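Local coordinates for protein serine protease inhibitor (Schistosoma haematobium, PDB 3STO) that adopts the serpin fold and probably inhibits serine-type endopeptidases, at residues F236-K246 and Y282-L293. Numbering follows the deposited sequence.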
loop_
_atom_site.group_PDB
_atom_site.type_symbol
_atom_site.label_atom_id
_atom_site.label_comp_id
_atom_site.label_asym_id
_atom_site.label_seq_id
_atom_site.Cartn_x
_atom_site.Cartn_y
_atom_site.Cartn_z
ATOM N N PHE A 236 -17.679 18.345 0.395
ATOM C CA PHE A 236 -18.740 17.390 0.153
ATOM C C PHE A 236 -19.621 17.318 1.386
ATOM O O PHE A 236 -19.480 16.442 2.232
ATOM C CB PHE A 236 -18.144 16.043 -0.258
ATOM C CG PHE A 236 -17.256 16.138 -1.486
ATOM C CD1 PHE A 236 -15.915 16.495 -1.370
ATOM C CD2 PHE A 236 -17.776 15.912 -2.755
ATOM C CE1 PHE A 236 -15.115 16.611 -2.475
ATOM C CE2 PHE A 236 -16.969 15.999 -3.878
ATOM C CZ PHE A 236 -15.630 16.356 -3.734
ATOM N N GLU A 237 -20.541 18.271 1.457
ATOM C CA GLU A 237 -21.352 18.523 2.639
ATOM C C GLU A 237 -22.174 17.317 3.044
ATOM O O GLU A 237 -22.294 17.000 4.227
ATOM C CB GLU A 237 -22.282 19.695 2.372
ATOM C CG GLU A 237 -21.670 21.054 2.623
ATOM C CD GLU A 237 -21.814 21.475 4.081
ATOM O OE1 GLU A 237 -22.298 20.649 4.894
ATOM O OE2 GLU A 237 -21.455 22.629 4.416
ATOM N N ASP A 238 -22.744 16.657 2.048
ATOM C CA ASP A 238 -23.584 15.492 2.266
ATOM C C ASP A 238 -22.812 14.280 2.794
ATOM O O ASP A 238 -23.323 13.541 3.608
ATOM C CB ASP A 238 -24.318 15.141 0.974
ATOM C CG ASP A 238 -25.532 16.031 0.730
ATOM O OD1 ASP A 238 -26.418 15.604 -0.042
ATOM O OD2 ASP A 238 -25.609 17.148 1.312
ATOM N N GLU A 239 -21.577 14.083 2.364
ATOM C CA GLU A 239 -20.770 13.013 2.933
ATOM C C GLU A 239 -20.023 13.477 4.180
ATOM O O GLU A 239 -19.345 12.704 4.832
ATOM C CB GLU A 239 -19.779 12.480 1.895
ATOM C CG GLU A 239 -20.444 11.939 0.642
ATOM C CD GLU A 239 -20.599 12.957 -0.469
ATOM O OE1 GLU A 239 -20.743 14.173 -0.193
ATOM O OE2 GLU A 239 -20.589 12.531 -1.632
ATOM N N GLY A 240 -20.128 14.752 4.496
ATOM C CA GLY A 240 -19.477 15.285 5.676
ATOM C C GLY A 240 -17.971 15.454 5.649
ATOM O O GLY A 240 -17.337 15.437 6.716
ATOM N N PHE A 241 -17.386 15.656 4.460
ATOM C CA PHE A 241 -15.937 15.948 4.379
ATOM C C PHE A 241 -15.517 16.934 3.266
ATOM O O PHE A 241 -16.313 17.342 2.420
ATOM C CB PHE A 241 -15.152 14.634 4.280
ATOM C CG PHE A 241 -15.548 13.772 3.095
ATOM C CD1 PHE A 241 -15.231 14.156 1.782
ATOM C CD2 PHE A 241 -16.199 12.577 3.281
ATOM C CE1 PHE A 241 -15.573 13.370 0.690
ATOM C CE2 PHE A 241 -16.552 11.781 2.195
ATOM C CZ PHE A 241 -16.252 12.185 0.891
ATOM N N GLU A 242 -14.256 17.314 3.283
ATOM C CA GLU A 242 -13.692 18.146 2.235
ATOM C C GLU A 242 -12.358 17.536 1.862
ATOM O O GLU A 242 -11.766 16.824 2.664
ATOM C CB GLU A 242 -13.551 19.638 2.672
ATOM C CG GLU A 242 -12.791 19.892 4.001
ATOM C CD GLU A 242 -12.872 21.375 4.527
ATOM O OE1 GLU A 242 -13.324 22.292 3.792
ATOM O OE2 GLU A 242 -12.465 21.641 5.687
ATOM N N ILE A 243 -11.874 17.838 0.658
ATOM C CA ILE A 243 -10.699 17.187 0.135
ATOM C C ILE A 243 -9.780 18.180 -0.562
ATOM O O ILE A 243 -10.262 19.066 -1.259
ATOM C CB ILE A 243 -11.143 16.074 -0.894
ATOM C CG1 ILE A 243 -11.985 15.001 -0.204
ATOM C CG2 ILE A 243 -9.943 15.447 -1.632
ATOM C CD1 ILE A 243 -12.414 13.881 -1.116
ATOM N N VAL A 244 -8.468 18.022 -0.378
ATOM C CA VAL A 244 -7.479 18.701 -1.187
ATOM C C VAL A 244 -6.598 17.669 -1.813
ATOM O O VAL A 244 -6.436 16.580 -1.277
ATOM C CB VAL A 244 -6.533 19.732 -0.418
ATOM C CG1 VAL A 244 -7.297 20.973 -0.019
ATOM C CG2 VAL A 244 -5.832 19.083 0.773
ATOM N N SER A 245 -6.022 18.029 -2.956
ATOM C CA SER A 245 -5.055 17.188 -3.655
ATOM C C SER A 245 -3.774 17.979 -3.798
ATOM O O SER A 245 -3.775 19.061 -4.362
ATOM C CB SER A 245 -5.586 16.822 -5.017
ATOM O OG SER A 245 -4.884 15.716 -5.489
ATOM N N LYS A 246 -2.688 17.466 -3.250
ATOM C CA LYS A 246 -1.440 18.196 -3.282
ATOM C C LYS A 246 -0.455 17.370 -4.093
ATOM O O LYS A 246 0.013 16.329 -3.649
ATOM C CB LYS A 246 -0.897 18.440 -1.882
ATOM C CG LYS A 246 0.448 19.133 -1.879
ATOM C CD LYS A 246 0.894 19.562 -0.477
ATOM C CE LYS A 246 2.272 20.256 -0.510
ATOM N NZ LYS A 246 2.309 21.362 -1.490
ATOM N N TYR A 282 -14.359 11.363 -6.727
ATOM C CA TYR A 282 -14.199 12.560 -5.906
ATOM C C TYR A 282 -13.065 13.392 -6.432
ATOM O O TYR A 282 -13.191 14.600 -6.554
ATOM C CB TYR A 282 -14.001 12.220 -4.418
ATOM C CG TYR A 282 -15.274 11.707 -3.841
ATOM C CD1 TYR A 282 -15.688 10.408 -4.092
ATOM C CD2 TYR A 282 -16.113 12.531 -3.147
ATOM C CE1 TYR A 282 -16.904 9.918 -3.603
ATOM C CE2 TYR A 282 -17.331 12.070 -2.655
ATOM C CZ TYR A 282 -17.727 10.757 -2.885
ATOM O OH TYR A 282 -18.936 10.284 -2.396
ATOM N N VAL A 283 -11.950 12.749 -6.747
ATOM C CA VAL A 283 -10.801 13.489 -7.243
ATOM C C VAL A 283 -11.119 14.234 -8.550
ATOM O O VAL A 283 -10.661 15.373 -8.744
ATOM C CB VAL A 283 -9.549 12.576 -7.331
ATOM C CG1 VAL A 283 -8.345 13.311 -7.933
ATOM C CG2 VAL A 283 -9.185 12.067 -5.942
ATOM N N LYS A 284 -11.937 13.620 -9.417
ATOM C CA LYS A 284 -12.344 14.262 -10.668
ATOM C C LYS A 284 -13.131 15.552 -10.434
ATOM O O LYS A 284 -13.108 16.430 -11.277
ATOM C CB LYS A 284 -13.164 13.319 -11.557
ATOM N N ASN A 285 -13.821 15.675 -9.304
ATOM C CA ASN A 285 -14.640 16.863 -9.054
ATOM C C ASN A 285 -14.016 18.001 -8.236
ATOM O O ASN A 285 -14.683 18.981 -7.901
ATOM C CB ASN A 285 -16.020 16.470 -8.499
ATOM C CG ASN A 285 -16.867 15.716 -9.531
ATOM O OD1 ASN A 285 -16.708 15.901 -10.746
ATOM N ND2 ASN A 285 -17.756 14.857 -9.052
ATOM N N LEU A 286 -12.734 17.898 -7.932
ATOM C CA LEU A 286 -12.082 18.982 -7.213
ATOM C C LEU A 286 -11.786 20.180 -8.156
ATOM O O LEU A 286 -11.524 19.985 -9.327
ATOM C CB LEU A 286 -10.790 18.451 -6.575
ATOM C CG LEU A 286 -10.932 17.188 -5.731
ATOM C CD1 LEU A 286 -9.596 16.720 -5.200
ATOM C CD2 LEU A 286 -11.929 17.431 -4.602
ATOM N N LYS A 287 -11.816 21.409 -7.644
ATOM C CA LYS A 287 -11.460 22.586 -8.443
ATOM C C LYS A 287 -10.259 23.340 -7.868
ATOM O O LYS A 287 -10.029 23.309 -6.657
ATOM C CB LYS A 287 -12.646 23.543 -8.576
ATOM C CG LYS A 287 -13.864 22.960 -9.304
ATOM N N GLU A 288 -9.476 23.971 -8.744
ATOM C CA GLU A 288 -8.370 24.849 -8.342
ATOM C C GLU A 288 -8.873 25.939 -7.425
ATOM O O GLU A 288 -9.907 26.552 -7.677
ATOM C CB GLU A 288 -7.752 25.537 -9.559
ATOM C CG GLU A 288 -6.977 24.629 -10.479
ATOM C CD GLU A 288 -5.523 24.571 -10.091
ATOM O OE1 GLU A 288 -5.265 24.550 -8.872
ATOM O OE2 GLU A 288 -4.642 24.572 -10.989
ATOM N N THR A 289 -8.132 26.179 -6.355
ATOM C CA THR A 289 -8.582 27.060 -5.310
ATOM C C THR A 289 -7.346 27.517 -4.567
ATOM O O THR A 289 -6.298 26.841 -4.558
ATOM C CB THR A 289 -9.477 26.315 -4.268
ATOM O OG1 THR A 289 -10.317 25.349 -4.910
ATOM C CG2 THR A 289 -10.349 27.260 -3.544
ATOM N N THR A 290 -7.465 28.663 -3.918
ATOM C CA THR A 290 -6.401 29.115 -3.046
ATOM C C THR A 290 -6.725 28.604 -1.657
ATOM O O THR A 290 -7.839 28.778 -1.143
ATOM C CB THR A 290 -6.181 30.670 -3.112
ATOM O OG1 THR A 290 -7.395 31.364 -2.806
ATOM C CG2 THR A 290 -5.758 31.065 -4.508
ATOM N N VAL A 291 -5.750 27.938 -1.069
ATOM C CA VAL A 291 -5.965 27.254 0.188
ATOM C C VAL A 291 -4.914 27.615 1.204
ATOM O O VAL A 291 -3.696 27.626 0.914
ATOM C CB VAL A 291 -5.936 25.727 -0.021
ATOM C CG1 VAL A 291 -6.205 25.014 1.264
ATOM C CG2 VAL A 291 -6.955 25.346 -1.037
ATOM N N SER A 292 -5.397 27.926 2.399
ATOM C CA SER A 292 -4.542 27.963 3.579
ATOM C C SER A 292 -4.500 26.526 4.127
ATOM O O SER A 292 -5.490 26.016 4.644
ATOM C CB SER A 292 -5.120 28.910 4.620
ATOM O OG SER A 292 -4.471 28.737 5.861
ATOM N N LEU A 293 -3.362 25.871 3.965
ATOM C CA LEU A 293 -3.227 24.472 4.317
ATOM C C LEU A 293 -2.364 24.311 5.552
ATOM O O LEU A 293 -1.233 24.785 5.587
ATOM C CB LEU A 293 -2.600 23.695 3.149
ATOM C CG LEU A 293 -2.108 22.255 3.371
ATOM C CD1 LEU A 293 -3.245 21.363 3.804
ATOM C CD2 LEU A 293 -1.435 21.679 2.100
#
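Tyr-282, in helix 279-283, packs its ring against Phe-236 and Phe-241 of a β-hairpin in this serpin domain, a compact example of how an aromatic cluster joins a helix to a β-hairpin. The hairpin joins strands 218-236 and 241-247, and Gly-240 and Phe-241 both face Phe-236 in a G1 β bulge. The Phe-236 and Tyr-282 rings form a T-shaped pair, centroids 5.1 Å apart and planes at 63°; the tyrosine edge leads with CD2, which sits above the phenylalanine face but offset toward its rim. Phe-241 offers its own edge to the tyrosine, CZ lying 3.7 Å from Tyr-282 CE2, though the two rings meet obliquely. A first torsion that sets its CG between the backbone N and the carbonyl carbon brings this edge to the tyrosine.

A type I turn from Val-283 to Leu-286 follows the helix, and its last residue carries much of the aliphatic packing. The two methyls of Leu-286 divide the work: CD2 comes to the edge of the Phe-236 ring, 3.9 Å from CE1, whereas CD1 fits against Ile-243 CG2 and the CB of Ser-245. The other branch of Ile-243 reaches the helix, its CD1 4.0 Å from Tyr-282 CB. Farther along, strand 287-305 touches more lightly, Val-291 meeting Val-244 and Leu-293 CD2 lying 4.1 Å from Lys-246 CD. The lysine's amino end is engaged by Ser-200 O and Gln-227, while strand 253-260 contributes Val-256 and Val-258 beside Ile-243 and Phe-241.

One hydrogen bond crosses between the segments. The Glu-239 chain bends at chi2 (92°), bringing its carboxylate to the tyrosine's ring edge from the opposite direction, and Tyr-282 OH donates to Glu-239 OE2 over 2.9 Å, meeting that oxygen on its anti side, 29° out of the carboxylate plane.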